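Local coordinates for protein putative protease (Parabacteroides distasonis ATCC 8503, PDB 3KD4) that is of unproven function but is probably an exported multidomain hydrolase, possibly a protease, at residues L439-Q444 against R500-S505; V378-D383 against A390-P395; P126-N131 against I147-G152. All coordinates share one frame; numbering follows the deposited sequence.

Contact 1 of 3, residues L439-Q444 against R500-S505; sequences LQTSTQ and RVLLFS
Leu-439 and Phe-504 face each other as an antiparallel non-hydrogen-bonded pair, their CA atoms 4.5 Å apart, where strand 438-439 forms the outer edge of a three-stranded antiparallel sheet in the DUF3858 region, next to strand 501-505. This is the tight part of the contact. Leu-439 CG stands anti to its backbone N (chi1 -179°), which carries CD1 across one face of the Phe-504 ring; CD1 lies 4.0 Å from the ring centroid, 24° off the normal, a CH-pi contact displaced toward the CE2-CZ side. The same methyl also reaches Leu-502 CB, and Ile-466 of strand 465-474 touches both Leu-439 and Phe-504.

Past this pair the short strand ends, and hydrogen bonds take over. Leu-503 O receives Gln-440 N at 2.7 Å, the donor tilted out of the carbonyl plane, and more weakly Thr-441 N at 3.4 Å. In return, Leu-503 N donates to Thr-441 OG1 at 2.8 Å and 168°: a side-chain hydroxyl accepts where a neighbouring strand would offer a carbonyl. Thr-441 CG2 meanwhile rests on Leu-502 CD2.

The looser, solvent side belongs to exposed Gln-440. Its chain bends at chi2, bringing NE2 to Ser-505 OG at 2.9 Å with the acceptor close to the amide plane, while CB brushes Leu-503 CD2. From Ser-442 onward the loop leaves the strand and makes its own ST turn.

Both backbone polar atoms of Leu-503 are thus satisfied, although strand 438-439 stops short of them: the loop extends edge pairing with a threonine hydroxyl, beside the apolar Leu-439 and Phe-504 pair.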
# COMPACT_ATOMS: atom_id res chain seq x y z
N LEU A 439 29.37 17.32 34.09
CA LEU A 439 28.77 17.37 32.76
C LEU A 439 29.63 18.26 31.88
O LEU A 439 29.78 19.43 32.16
CB LEU A 439 27.34 17.90 32.80
CG LEU A 439 26.62 17.97 31.44
CD1 LEU A 439 26.33 16.57 30.85
CD2 LEU A 439 25.35 18.76 31.62
N GLN A 440 30.16 17.69 30.81
CA GLN A 440 30.99 18.47 29.87
C GLN A 440 30.19 19.00 28.67
O GLN A 440 30.48 20.05 28.14
CB GLN A 440 32.18 17.63 29.43
CG GLN A 440 33.17 17.39 30.56
CD GLN A 440 34.00 18.61 30.90
OE1 GLN A 440 33.90 19.64 30.24
NE2 GLN A 440 34.86 18.49 31.92
N THR A 441 29.13 18.31 28.29
CA THR A 441 28.21 18.80 27.27
C THR A 441 27.60 20.15 27.64
O THR A 441 27.17 20.33 28.76
CB THR A 441 27.08 17.79 27.13
OG1 THR A 441 27.65 16.52 26.78
CG2 THR A 441 26.04 18.25 26.06
N SER A 442 27.55 21.09 26.70
CA SER A 442 26.89 22.39 26.94
C SER A 442 25.42 22.22 27.35
O SER A 442 24.74 21.36 26.82
CB SER A 442 26.95 23.26 25.69
OG SER A 442 26.15 24.44 25.80
N THR A 443 24.92 23.05 28.25
CA THR A 443 23.48 23.06 28.56
C THR A 443 22.70 24.05 27.69
O THR A 443 21.52 24.31 27.92
CB THR A 443 23.26 23.37 30.04
OG1 THR A 443 23.85 24.63 30.32
CG2 THR A 443 23.92 22.31 30.91
N GLN A 444 23.34 24.62 26.67
CA GLN A 444 22.67 25.54 25.78
C GLN A 444 21.66 24.76 24.91
O GLN A 444 21.92 23.65 24.47
CB GLN A 444 23.68 26.23 24.88
CG GLN A 444 23.05 27.26 23.96
CD GLN A 444 24.03 28.31 23.47
OE1 GLN A 444 25.14 28.49 24.02
NE2 GLN A 444 23.62 29.04 22.44
N ARG A 500 22.34 12.52 20.84
CA ARG A 500 21.85 11.91 22.09
C ARG A 500 22.97 11.65 23.11
O ARG A 500 22.75 10.99 24.16
CB ARG A 500 21.12 10.59 21.77
CG ARG A 500 19.75 10.79 21.22
CD ARG A 500 18.99 9.47 20.99
NE ARG A 500 19.52 8.74 19.84
CZ ARG A 500 20.29 7.66 19.91
NH1 ARG A 500 20.63 7.10 21.06
NH2 ARG A 500 20.71 7.10 18.81
N VAL A 501 24.17 12.14 22.83
CA VAL A 501 25.29 11.91 23.72
C VAL A 501 25.41 13.02 24.76
O VAL A 501 25.36 14.21 24.41
CB VAL A 501 26.61 11.81 22.94
CG1 VAL A 501 27.80 11.83 23.91
CG2 VAL A 501 26.60 10.55 22.08
N LEU A 502 25.59 12.62 26.00
CA LEU A 502 26.06 13.49 27.08
C LEU A 502 27.44 12.99 27.49
O LEU A 502 27.68 11.79 27.64
CB LEU A 502 25.14 13.46 28.31
CG LEU A 502 23.69 13.93 28.15
CD1 LEU A 502 22.96 13.73 29.52
CD2 LEU A 502 23.63 15.37 27.68
N LEU A 503 28.37 13.92 27.63
CA LEU A 503 29.74 13.61 28.01
C LEU A 503 29.96 14.11 29.43
O LEU A 503 29.57 15.23 29.77
CB LEU A 503 30.73 14.30 27.06
CG LEU A 503 32.22 14.09 27.28
CD1 LEU A 503 32.66 12.64 26.99
CD2 LEU A 503 32.98 15.14 26.40
N PHE A 504 30.56 13.26 30.25
CA PHE A 504 30.92 13.61 31.62
C PHE A 504 32.39 13.34 31.85
O PHE A 504 32.94 12.37 31.31
CB PHE A 504 30.15 12.75 32.63
CG PHE A 504 28.66 12.97 32.60
CD1 PHE A 504 27.87 12.27 31.71
CD2 PHE A 504 28.07 13.84 33.50
CE1 PHE A 504 26.51 12.44 31.71
CE2 PHE A 504 26.71 14.02 33.50
CZ PHE A 504 25.93 13.32 32.60
N SER A 505 33.02 14.19 32.65
CA SER A 505 34.36 13.91 33.13
C SER A 505 34.24 13.52 34.60
O SER A 505 33.27 13.89 35.29
CB SER A 505 35.31 15.10 32.94
OG SER A 505 34.86 16.23 33.66

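Contact 2 of 3, residues V378-D383 against A390-P395; sequences VAISAD and AICVLP
Two stacked beta layers meet here: strand 370-380, at the edge of a mixed five-stranded sheet, faces strand 389-393, at the edge of a three-stranded antiparallel sheet. Strands 378-380 and 390-393 run antiparallel at 172°, with their axes 8.9 Å apart, a spacing bridged by side chains, as between the layers of a beta sandwich.

Ile-380 and Cys-392 form the centre. A chi1 of 179° turns Cys-392 SG away from its own amide nitrogen and against the far end of Ile-380, 3.4 Å from CD1, with Ile-380 CG1 somewhat farther off. The branch methyl CG2 of Ile-380 takes another direction and reaches Ala-390 CB at 4.2 Å, so one isoleucine spans two inward residues of the facing strand. Val-378 divides its contacts in the same way. Its CG1 also meets Cys-392 SG, at 3.9 Å, roughly at right angles to the direction of Ile-380 CD1, whereas CG2 meets CD of the Pro-395 ring at 3.8 Å. The Val-378 and Leu-394 side chains cross at about a right angle, CG2 near CD2.

Phe-504 of strand 501-505 touches both Ile-380 and Cys-392, and Val-431 touches both Ile-380 and Leu-394, so the contact continues into the interior between the two sheets. Backbone hydrogen bonds of the two strands go to neighbours within their own sheets, such as Thr-432 and Leu-502.

The chemistry is wholly apolar: the cysteine sulfur is a packing atom touched by both Val-378 and Ile-380, and burial rather than directed bonds holds these two segments together.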
# COMPACT_ATOMS: atom_id res chain seq x y z
N VAL A 378 17.85 7.19 32.95
CA VAL A 378 19.20 6.76 32.69
C VAL A 378 20.10 7.03 33.90
O VAL A 378 20.20 8.15 34.38
CB VAL A 378 19.77 7.49 31.46
CG1 VAL A 378 21.16 7.01 31.18
CG2 VAL A 378 18.87 7.27 30.24
N ALA A 379 20.76 5.97 34.36
CA ALA A 379 21.76 6.08 35.42
C ALA A 379 23.15 6.01 34.79
O ALA A 379 23.36 5.30 33.81
CB ALA A 379 21.57 4.94 36.43
N ILE A 380 24.10 6.76 35.32
CA ILE A 380 25.48 6.61 34.89
C ILE A 380 26.36 6.42 36.11
O ILE A 380 26.34 7.26 37.02
CB ILE A 380 26.03 7.83 34.13
CG1 ILE A 380 25.01 8.38 33.16
CG2 ILE A 380 27.31 7.45 33.40
CD1 ILE A 380 25.38 9.71 32.65
N SER A 381 27.13 5.34 36.09
CA SER A 381 28.05 5.00 37.19
C SER A 381 29.41 5.68 37.04
O SER A 381 29.85 5.96 35.92
CB SER A 381 28.29 3.50 37.21
OG SER A 381 29.17 3.13 36.16
N ALA A 382 30.08 5.89 38.17
CA ALA A 382 31.50 6.28 38.19
C ALA A 382 32.34 5.11 37.66
O ALA A 382 33.52 5.29 37.34
CB ALA A 382 31.94 6.68 39.61
N ASP A 383 31.73 3.92 37.57
CA ASP A 383 32.33 2.78 36.87
C ASP A 383 32.67 3.22 35.46
O ASP A 383 33.84 3.27 35.07
CB ASP A 383 31.37 1.59 36.83
N ALA A 390 32.98 9.63 30.73
CA ALA A 390 31.87 8.71 30.55
C ALA A 390 31.06 9.28 29.40
O ALA A 390 30.67 10.45 29.46
CB ALA A 390 31.05 8.62 31.82
N ILE A 391 30.86 8.47 28.36
CA ILE A 391 30.03 8.83 27.20
C ILE A 391 28.66 8.21 27.38
O ILE A 391 28.50 7.01 27.21
CB ILE A 391 30.60 8.30 25.87
CG1 ILE A 391 31.98 8.88 25.59
CG2 ILE A 391 29.68 8.69 24.70
CD1 ILE A 391 32.82 7.99 24.69
N CYS A 392 27.69 9.03 27.74
CA CYS A 392 26.33 8.57 28.00
C CYS A 392 25.47 8.72 26.74
O CYS A 392 25.15 9.83 26.36
CB CYS A 392 25.75 9.43 29.12
SG CYS A 392 24.06 9.02 29.56
N VAL A 393 25.13 7.61 26.10
CA VAL A 393 24.25 7.64 24.94
C VAL A 393 22.81 7.50 25.44
O VAL A 393 22.46 6.48 26.00
CB VAL A 393 24.61 6.56 23.91
CG1 VAL A 393 23.73 6.67 22.65
CG2 VAL A 393 26.08 6.68 23.53
N LEU A 394 22.01 8.56 25.31
CA LEU A 394 20.61 8.48 25.71
C LEU A 394 19.91 7.52 24.73
O LEU A 394 20.05 7.66 23.51
CB LEU A 394 19.96 9.86 25.69
CG LEU A 394 20.58 10.91 26.60
CD1 LEU A 394 20.07 12.33 26.23
CD2 LEU A 394 20.34 10.55 28.07
N PRO A 395 19.17 6.51 25.23
CA PRO A 395 18.65 5.53 24.27
C PRO A 395 17.58 6.09 23.32
O PRO A 395 16.76 6.89 23.73
CB PRO A 395 18.05 4.45 25.16
CG PRO A 395 17.77 5.12 26.46
CD PRO A 395 18.81 6.19 26.62

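Contact 3 of 3, residues P126-N131 against I147-G152; sequences PALDIN and ISVPEG. With PO4 (phosphate ion), chain D.
With chi1 at -179° and chi2 at 56°, Leu-128 sends CD2 toward strand 140-150, where it meets Ile-147 and Val-149 together. In Ile-147 it is CG2, the branch trans to the amide nitrogen, that comes within 3.4 Å of Leu-128 CD2, tighter than usual for two carbons. Val-149 CG1 approaches the same Leu-128 CD2 at 3.9 Å, so one leucine methyl is shared by two inward residues of the strand. Ile-130 and Ile-147 reach toward each other tip to tip, Ile-130 CD1 lying 3.8 Å from Ile-147 CG1.

The contact joins strand 129-133, an edge of a three-stranded antiparallel sheet, to strand 140-150 within the large mixed sheet. Trp-15 of strand 6-17 touches both Leu-128 and Ile-130, and Leu-203 and Ala-205 cover Ile-147.

Where strand 140-150 ends, polar chemistry appears: Gly-152 N donates to phosphate atom O2 at 2.7 Å, and Lys-175 also binds this ion, which probably came from the crystallisation liquor. The backbone of Gly-152 (phi 95°) would jam any CB against the preceding carbonyl O, and so calls for glycine.

The two sheets therefore adhere through branched aliphatic side chains, while the phosphate sits apart from them at the strand end and need not be functional.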
# COMPACT_ATOMS: atom_id res chain seq x y z
N PRO A 126 -18.61 -8.44 -12.10
CA PRO A 126 -19.76 -7.61 -12.45
C PRO A 126 -19.54 -6.69 -13.63
O PRO A 126 -20.49 -6.32 -14.30
CB PRO A 126 -20.00 -6.78 -11.18
CG PRO A 126 -19.36 -7.50 -10.11
CD PRO A 126 -18.18 -8.21 -10.71
N ALA A 127 -18.28 -6.34 -13.91
CA ALA A 127 -17.97 -5.35 -14.94
C ALA A 127 -16.52 -5.50 -15.37
O ALA A 127 -15.76 -6.20 -14.73
CB ALA A 127 -18.24 -3.91 -14.37
N LEU A 128 -16.13 -4.86 -16.47
CA LEU A 128 -14.72 -4.71 -16.80
C LEU A 128 -14.20 -3.58 -15.90
O LEU A 128 -14.75 -2.48 -15.88
CB LEU A 128 -14.53 -4.39 -18.30
CG LEU A 128 -13.08 -4.24 -18.77
CD1 LEU A 128 -12.25 -5.51 -18.43
CD2 LEU A 128 -12.93 -3.97 -20.28
N ASP A 129 -13.12 -3.84 -15.16
CA ASP A 129 -12.69 -2.99 -14.08
C ASP A 129 -11.13 -3.06 -14.01
O ASP A 129 -10.60 -4.05 -13.54
CB ASP A 129 -13.34 -3.48 -12.77
CG ASP A 129 -13.22 -2.48 -11.61
OD1 ASP A 129 -12.40 -1.52 -11.64
OD2 ASP A 129 -14.00 -2.68 -10.63
N ILE A 130 -10.47 -2.04 -14.52
CA ILE A 130 -9.03 -2.06 -14.79
C ILE A 130 -8.36 -0.95 -14.00
O ILE A 130 -8.88 0.15 -13.92
CB ILE A 130 -8.77 -1.84 -16.29
CG1 ILE A 130 -9.38 -2.99 -17.13
CG2 ILE A 130 -7.29 -1.80 -16.62
CD1 ILE A 130 -9.54 -2.62 -18.60
N ASN A 131 -7.21 -1.27 -13.40
CA ASN A 131 -6.30 -0.33 -12.81
C ASN A 131 -4.88 -0.87 -13.01
O ASN A 131 -4.34 -1.54 -12.13
CB ASN A 131 -6.58 -0.16 -11.31
CG ASN A 131 -5.59 0.78 -10.64
OD1 ASN A 131 -5.16 1.78 -11.22
ND2 ASN A 131 -5.25 0.47 -9.40
N ILE A 147 -8.65 -1.82 -24.87
CA ILE A 147 -9.88 -2.27 -24.16
C ILE A 147 -10.99 -2.44 -25.19
O ILE A 147 -11.16 -1.56 -26.02
CB ILE A 147 -10.34 -1.24 -23.13
CG1 ILE A 147 -9.26 -1.00 -22.06
CG2 ILE A 147 -11.68 -1.68 -22.44
CD1 ILE A 147 -9.51 0.35 -21.23
N SER A 148 -11.67 -3.59 -25.19
CA SER A 148 -12.78 -3.84 -26.12
C SER A 148 -13.99 -4.24 -25.34
O SER A 148 -13.88 -5.11 -24.47
CB SER A 148 -12.45 -4.97 -27.09
OG SER A 148 -11.27 -4.67 -27.77
N VAL A 149 -15.12 -3.61 -25.65
CA VAL A 149 -16.40 -3.90 -25.00
C VAL A 149 -17.50 -3.86 -26.09
O VAL A 149 -17.28 -3.31 -27.18
CB VAL A 149 -16.74 -2.91 -23.85
CG1 VAL A 149 -15.55 -2.75 -22.88
CG2 VAL A 149 -17.18 -1.54 -24.38
N PRO A 150 -18.66 -4.45 -25.80
CA PRO A 150 -19.76 -4.40 -26.76
C PRO A 150 -20.26 -2.97 -26.97
O PRO A 150 -20.32 -2.20 -26.04
CB PRO A 150 -20.87 -5.28 -26.13
CG PRO A 150 -20.17 -6.10 -25.11
CD PRO A 150 -19.02 -5.21 -24.61
N GLU A 151 -20.57 -2.63 -28.22
CA GLU A 151 -21.23 -1.37 -28.48
C GLU A 151 -22.43 -1.27 -27.59
O GLU A 151 -23.16 -2.24 -27.38
CB GLU A 151 -21.61 -1.21 -29.96
CG GLU A 151 -20.35 -0.88 -30.71
CD GLU A 151 -20.52 -0.66 -32.18
OE1 GLU A 151 -21.61 -0.96 -32.76
OE2 GLU A 151 -19.50 -0.19 -32.76
N GLY A 152 -22.60 -0.10 -27.02
CA GLY A 152 -23.70 0.13 -26.12
C GLY A 152 -23.38 -0.06 -24.66
O GLY A 152 -24.21 0.31 -23.80
P PO4 D . -21.45 3.08 -28.30
O1 PO4 D . -20.95 2.13 -29.36
O2 PO4 D . -21.41 2.35 -26.98
O3 PO4 D . -20.54 4.29 -28.25
O4 PO4 D . -22.85 3.52 -28.63

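How the contacts relate
Contacts 1 and 2 adjoin, their centres 11 Å apart, and share one three-stranded sheet in which strand 501-505 lies between 389-393 and 438-439. Contact 1 finishes the outer edge of that sheet and mixes hydrogen bonds with apolar packing; contact 2 joins the sheet to a second layer through buried side chains. The 501-505 strand of contact 1 is hydrogen-bonded to the 389-393 strand of contact 2. Contact 3 lies on the opposite side of the chain's centre, about 68 Å from contact 1 between centres, in the DUF3857 region. Like contact 2 it joins two sheets by buried aliphatic groups, whereas contact 1 is partly open to solvent.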